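Local structure of lipoxygenase (Cyanothece sp., 5EK8) at residues F488-D491 with L492-S496; D635-E639 with E640-A644. The protein probably inserts molecular oxygen into polyunsaturated fatty acids, as lipoxygenases do, using a non-heme iron ion held in its helical domain. All coordinates share one frame; numbering follows the deposited sequence.

Contact 1 (F488-D491 with L492-S496); sequences FSED and LVEHS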
loop_
_atom_site.group_PDB
_atom_site.type_symbol
_atom_site.label_atom_id
_atom_site.label_comp_id
_atom_site.label_asym_id
_atom_site.label_seq_id
_atom_site.Cartn_x
_atom_site.Cartn_y
_atom_site.Cartn_z
ATOM N N PHE A 488 -11.915 -8.355 -14.478
ATOM C CA PHE A 488 -10.877 -7.625 -13.756
ATOM C C PHE A 488 -10.878 -6.145 -14.155
ATOM O O PHE A 488 -11.005 -5.243 -13.309
ATOM C CB PHE A 488 -9.521 -8.288 -14.044
ATOM C CG PHE A 488 -8.334 -7.588 -13.443
ATOM C CD1 PHE A 488 -8.179 -7.492 -12.071
ATOM C CD2 PHE A 488 -7.343 -7.069 -14.258
ATOM C CE1 PHE A 488 -7.064 -6.865 -11.521
ATOM C CE2 PHE A 488 -6.228 -6.441 -13.716
ATOM C CZ PHE A 488 -6.089 -6.340 -12.344
ATOM N N SER A 489 -10.758 -5.914 -15.458
ATOM C CA SER A 489 -10.781 -4.575 -16.028
ATOM C C SER A 489 -12.045 -3.809 -15.627
ATOM O O SER A 489 -11.979 -2.663 -15.167
ATOM C CB SER A 489 -10.671 -4.664 -17.554
ATOM O OG SER A 489 -10.888 -3.408 -18.170
ATOM N N GLU A 490 -13.192 -4.459 -15.796
ATOM C CA GLU A 490 -14.484 -3.849 -15.508
ATOM C C GLU A 490 -14.604 -3.453 -14.044
ATOM O O GLU A 490 -15.061 -2.362 -13.741
ATOM C CB GLU A 490 -15.620 -4.797 -15.895
ATOM C CG GLU A 490 -15.787 -4.971 -17.396
ATOM C CD GLU A 490 -16.855 -5.982 -17.751
ATOM O OE1 GLU A 490 -16.951 -6.352 -18.942
ATOM O OE2 GLU A 490 -17.599 -6.409 -16.842
ATOM N N ASP A 491 -14.184 -4.333 -13.140
ATOM C CA ASP A 491 -14.208 -4.015 -11.715
ATOM C C ASP A 491 -13.317 -2.812 -11.404
ATOM O O ASP A 491 -13.720 -1.899 -10.661
ATOM C CB ASP A 491 -13.779 -5.228 -10.889
ATOM C CG ASP A 491 -14.965 -6.015 -10.349
ATOM O OD1 ASP A 491 -14.741 -7.042 -9.672
ATOM O OD2 ASP A 491 -16.120 -5.602 -10.591
ATOM N N LEU A 492 -12.118 -2.806 -11.990
ATOM C CA LEU A 492 -11.206 -1.665 -11.857
ATOM C C LEU A 492 -11.844 -0.338 -12.275
ATOM O O LEU A 492 -11.891 0.608 -11.486
ATOM C CB LEU A 492 -9.933 -1.891 -12.673
ATOM C CG LEU A 492 -8.966 -2.931 -12.112
ATOM C CD1 LEU A 492 -7.905 -3.285 -13.147
ATOM C CD2 LEU A 492 -8.326 -2.434 -10.805
ATOM N N VAL A 493 -12.324 -0.273 -13.516
ATOM C CA VAL A 493 -12.921 0.953 -14.044
ATOM C C VAL A 493 -14.153 1.373 -13.244
ATOM O O VAL A 493 -14.277 2.526 -12.832
ATOM C CB VAL A 493 -13.318 0.798 -15.535
ATOM C CG1 VAL A 493 -14.171 1.982 -15.999
ATOM C CG2 VAL A 493 -12.083 0.649 -16.407
ATOM N N GLU A 494 -15.056 0.426 -13.022
ATOM C CA GLU A 494 -16.322 0.709 -12.363
ATOM C C GLU A 494 -16.150 1.152 -10.921
ATOM O O GLU A 494 -16.997 1.871 -10.394
ATOM C CB GLU A 494 -17.236 -0.517 -12.414
ATOM C CG GLU A 494 -17.705 -0.874 -13.819
ATOM C CD GLU A 494 -18.610 -2.088 -13.844
ATOM O OE1 GLU A 494 -18.982 -2.571 -12.751
ATOM O OE2 GLU A 494 -18.933 -2.560 -14.958
ATOM N N HIS A 495 -15.068 0.731 -10.273
ATOM C CA HIS A 495 -14.930 1.037 -8.854
ATOM C C HIS A 495 -13.861 2.071 -8.551
ATOM O O HIS A 495 -13.668 2.446 -7.398
ATOM C CB HIS A 495 -14.653 -0.243 -8.071
ATOM C CG HIS A 495 -15.830 -1.157 -7.996
ATOM N ND1 HIS A 495 -16.013 -2.212 -8.866
ATOM C CD2 HIS A 495 -16.900 -1.163 -7.167
ATOM C CE1 HIS A 495 -17.139 -2.831 -8.570
ATOM N NE2 HIS A 495 -17.698 -2.217 -7.542
ATOM N N SER A 496 -13.181 2.549 -9.585
ATOM C CA SER A 496 -12.161 3.564 -9.395
ATOM C C SER A 496 -12.825 4.889 -9.058
ATOM O O SER A 496 -14.047 4.990 -9.072
ATOM C CB SER A 496 -11.291 3.691 -10.640
ATOM O OG SER A 496 -12.037 4.121 -11.760
#

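Contact 2 (D635-E639 with E640-A644); sequences DDVPE and ELRTA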
loop_
_atom_site.group_PDB
_atom_site.type_symbol
_atom_site.label_atom_id
_atom_site.label_comp_id
_atom_site.label_asym_id
_atom_site.label_seq_id
_atom_site.Cartn_x
_atom_site.Cartn_y
_atom_site.Cartn_z
ATOM N N ASP A 635 7.282 -18.452 -0.919
ATOM C CA ASP A 635 7.390 -19.370 -2.057
ATOM C C ASP A 635 6.246 -19.198 -3.059
ATOM O O ASP A 635 5.622 -20.172 -3.484
ATOM C CB ASP A 635 7.443 -20.828 -1.574
ATOM C CG ASP A 635 8.634 -21.107 -0.665
ATOM O OD1 ASP A 635 9.790 -21.056 -1.150
ATOM O OD2 ASP A 635 8.410 -21.381 0.537
ATOM N N ASP A 636 5.987 -17.955 -3.441
ATOM C CA ASP A 636 4.892 -17.658 -4.351
ATOM C C ASP A 636 5.327 -16.683 -5.437
ATOM O O ASP A 636 4.565 -16.393 -6.359
ATOM C CB ASP A 636 3.707 -17.087 -3.581
ATOM C CG ASP A 636 4.039 -15.778 -2.905
ATOM O OD1 ASP A 636 3.098 -15.063 -2.515
ATOM O OD2 ASP A 636 5.240 -15.462 -2.764
ATOM N N VAL A 637 6.547 -16.170 -5.308
ATOM C CA VAL A 637 7.120 -15.291 -6.320
ATOM C C VAL A 637 7.623 -16.122 -7.493
ATOM O O VAL A 637 8.558 -16.914 -7.335
ATOM C CB VAL A 637 8.279 -14.447 -5.755
ATOM C CG1 VAL A 637 8.889 -13.586 -6.844
ATOM C CG2 VAL A 637 7.804 -13.586 -4.602
ATOM N N PRO A 638 6.990 -15.958 -8.669
ATOM C CA PRO A 638 7.355 -16.682 -9.891
ATOM C C PRO A 638 8.852 -16.603 -10.169
ATOM O O PRO A 638 9.433 -15.519 -10.123
ATOM C CB PRO A 638 6.547 -15.966 -10.973
ATOM C CG PRO A 638 5.355 -15.443 -10.247
ATOM C CD PRO A 638 5.857 -15.044 -8.891
ATOM N N GLU A 639 9.462 -17.750 -10.445
ATOM C CA GLU A 639 10.914 -17.860 -10.503
ATOM C C GLU A 639 11.549 -17.014 -11.599
ATOM O O GLU A 639 12.713 -16.632 -11.487
ATOM C CB GLU A 639 11.320 -19.323 -10.675
ATOM C CG GLU A 639 11.303 -20.107 -9.374
ATOM C CD GLU A 639 12.349 -19.616 -8.381
ATOM O OE1 GLU A 639 13.392 -19.084 -8.823
ATOM O OE2 GLU A 639 12.123 -19.758 -7.160
ATOM N N GLU A 640 10.788 -16.719 -12.649
ATOM C CA GLU A 640 11.281 -15.880 -13.741
ATOM C C GLU A 640 11.672 -14.486 -13.248
ATOM O O GLU A 640 12.703 -13.937 -13.649
ATOM C CB GLU A 640 10.232 -15.762 -14.852
ATOM C CG GLU A 640 9.965 -17.052 -15.622
ATOM C CD GLU A 640 9.042 -17.998 -14.883
ATOM O OE1 GLU A 640 8.556 -17.629 -13.794
ATOM O OE2 GLU A 640 8.797 -19.111 -15.392
ATOM N N LEU A 641 10.841 -13.923 -12.377
ATOM C CA LEU A 641 11.081 -12.600 -11.815
ATOM C C LEU A 641 12.298 -12.625 -10.907
ATOM O O LEU A 641 13.141 -11.720 -10.936
ATOM C CB LEU A 641 9.853 -12.121 -11.040
ATOM C CG LEU A 641 9.956 -10.765 -10.339
ATOM C CD1 LEU A 641 10.156 -9.637 -11.346
ATOM C CD2 LEU A 641 8.722 -10.522 -9.481
ATOM N N ARG A 642 12.380 -13.679 -10.101
ATOM C CA ARG A 642 13.505 -13.875 -9.206
ATOM C C ARG A 642 14.810 -13.917 -9.986
ATOM O O ARG A 642 15.743 -13.186 -9.674
ATOM C CB ARG A 642 13.337 -15.162 -8.395
ATOM C CG ARG A 642 12.058 -15.217 -7.575
ATOM C CD ARG A 642 12.203 -16.154 -6.390
ATOM N NE ARG A 642 13.337 -15.767 -5.557
ATOM C CZ ARG A 642 14.476 -16.449 -5.471
ATOM N NH1 ARG A 642 14.637 -17.569 -6.162
ATOM N NH2 ARG A 642 15.454 -16.010 -4.692
ATOM N N THR A 643 14.872 -14.762 -11.007
ATOM C CA THR A 643 16.116 -14.934 -11.745
ATOM C C THR A 643 16.433 -13.680 -12.560
ATOM O O THR A 643 17.601 -13.354 -12.778
ATOM C CB THR A 643 16.070 -16.179 -12.662
ATOM O OG1 THR A 643 17.315 -16.309 -13.356
ATOM C CG2 THR A 643 14.951 -16.071 -13.671
ATOM N N ALA A 644 15.396 -12.966 -12.987
ATOM C CA ALA A 644 15.596 -11.719 -13.715
ATOM C C ALA A 644 16.234 -10.671 -12.807
ATOM O O ALA A 644 17.112 -9.914 -13.230
ATOM C CB ALA A 644 14.276 -11.207 -14.275
#

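Contact 1 (F488-D491 with L492-S496)
A chi1 of 176° carries the F488 ring away from its own amide nitrogen and beside its carbonyl carbon, where L492, one turn later, meets it; the leucine CG lies instead opposite its carbonyl carbon, and this drops CD1 over one face of the ring, toward its rim. L492 CD1 is 3.6 Å from F488 CE2, a CH-pi contact. A flat ring and a branched aliphatic chain suit this buried flank, since both also pack on A373 of helix 337-377. Beneath them the backbone is regular, with i to i+4 bonds from L492 N to F488 O, V493 N to S489 O and E494 N to E490 O.

At the last turn D491 O takes two bonds from one residue. H495 N reaches D491 O at 3.0 Å, bent to 133°. H495 ND1 lies 2.9 Å from D491 O, using a lone pair in the carbonyl plane while the oxygen lies close to the ring plane. ND1 acts as the donor, consistent with a proton there, and this bond, with the stack on Y165, probably restrains the ring. D491 itself turns its carboxylate to R376 and N377, its plane 78° from that of the imidazole.

E490 OE2 and E494 OE2 come within 4.5 Å; K66 forms salt bridges with both, which probably offsets their repulsion, while R486 and R487 take E490 OE1. S496 then leaves helical geometry, and S496 OG bonds back to V493 O at 3.0 Å. With apolar side chains on its buried flank and acids on another, this is the amphipathic C-terminal end of helix 482-495.

Contact 2 (D635-E639 with E640-A644)
The first turn of helix 639-647, entered from a loop through P638 at the N-cap position, brings V637 and E639 against L641 and R642. Proline suits the place because its ring restricts the backbone and its missing N-H costs nothing ahead of a helix. P638 O opens the ladder with weak bonds to L641 N and R642 N; the first firm rung is T643 N to E639 O, 2.9 Å long.

The E639 and R642 chains run alongside each other. The glutamate bends at chi2 (-66°), which folds its carboxylate back beside the arginine, and R642 NH1 is 3.3 Å from E639 OE1 and slightly farther from E639 OE2. Both hydrogen bonds are weak, within a salt bridge: the carboxylate sits at the guanidinium edge, but the two planes are 73° apart. An acid in the first turn would also be expected to interact favourably with the positive end of the helix dipole, a pattern common at helix N-termini. The arginine's NE and NH2 are taken by L629 O and V630 O, tying the turn to the preceding loop. Were E639 an alanine, R642 NH1 would probably lose its acidic mate, leaving the guanidinium to those two carbonyls.

Across the helix start, V637 lies athwart the arginine chain, its CG1 packing on R642 CG at 3.6 Å. V637 CG1 also meets L641 CD2 at 4.0 Å, and L641 continues inward onto L463 and Y466 of helix 451-473. E640 OE1 comes to 3.8 Å from P638 CB, and E640 OE2 forms a salt bridge with K473.

How the contacts relate
Contact 1 precedes contact 2 along the chain. Their centres are about 28 Å apart and their nearest atoms about 15 Å, so neither touches the other. The two mark different ends of helices: 488-496 finishes helix 482-495, whereas 635-644 begins helix 639-647 after a loop. They pack on different helices, contact 1 on 337-377, which supplies the iron ligands H359 and H364, and contact 2 on 451-473 and 383-391. Both also meet the N-terminal beta region, contact 1 through T64 and K66, contact 2 through F126 and N130. Lying away from the metal sites, each joins a helix end to neighbouring helices where the helical part meets that region.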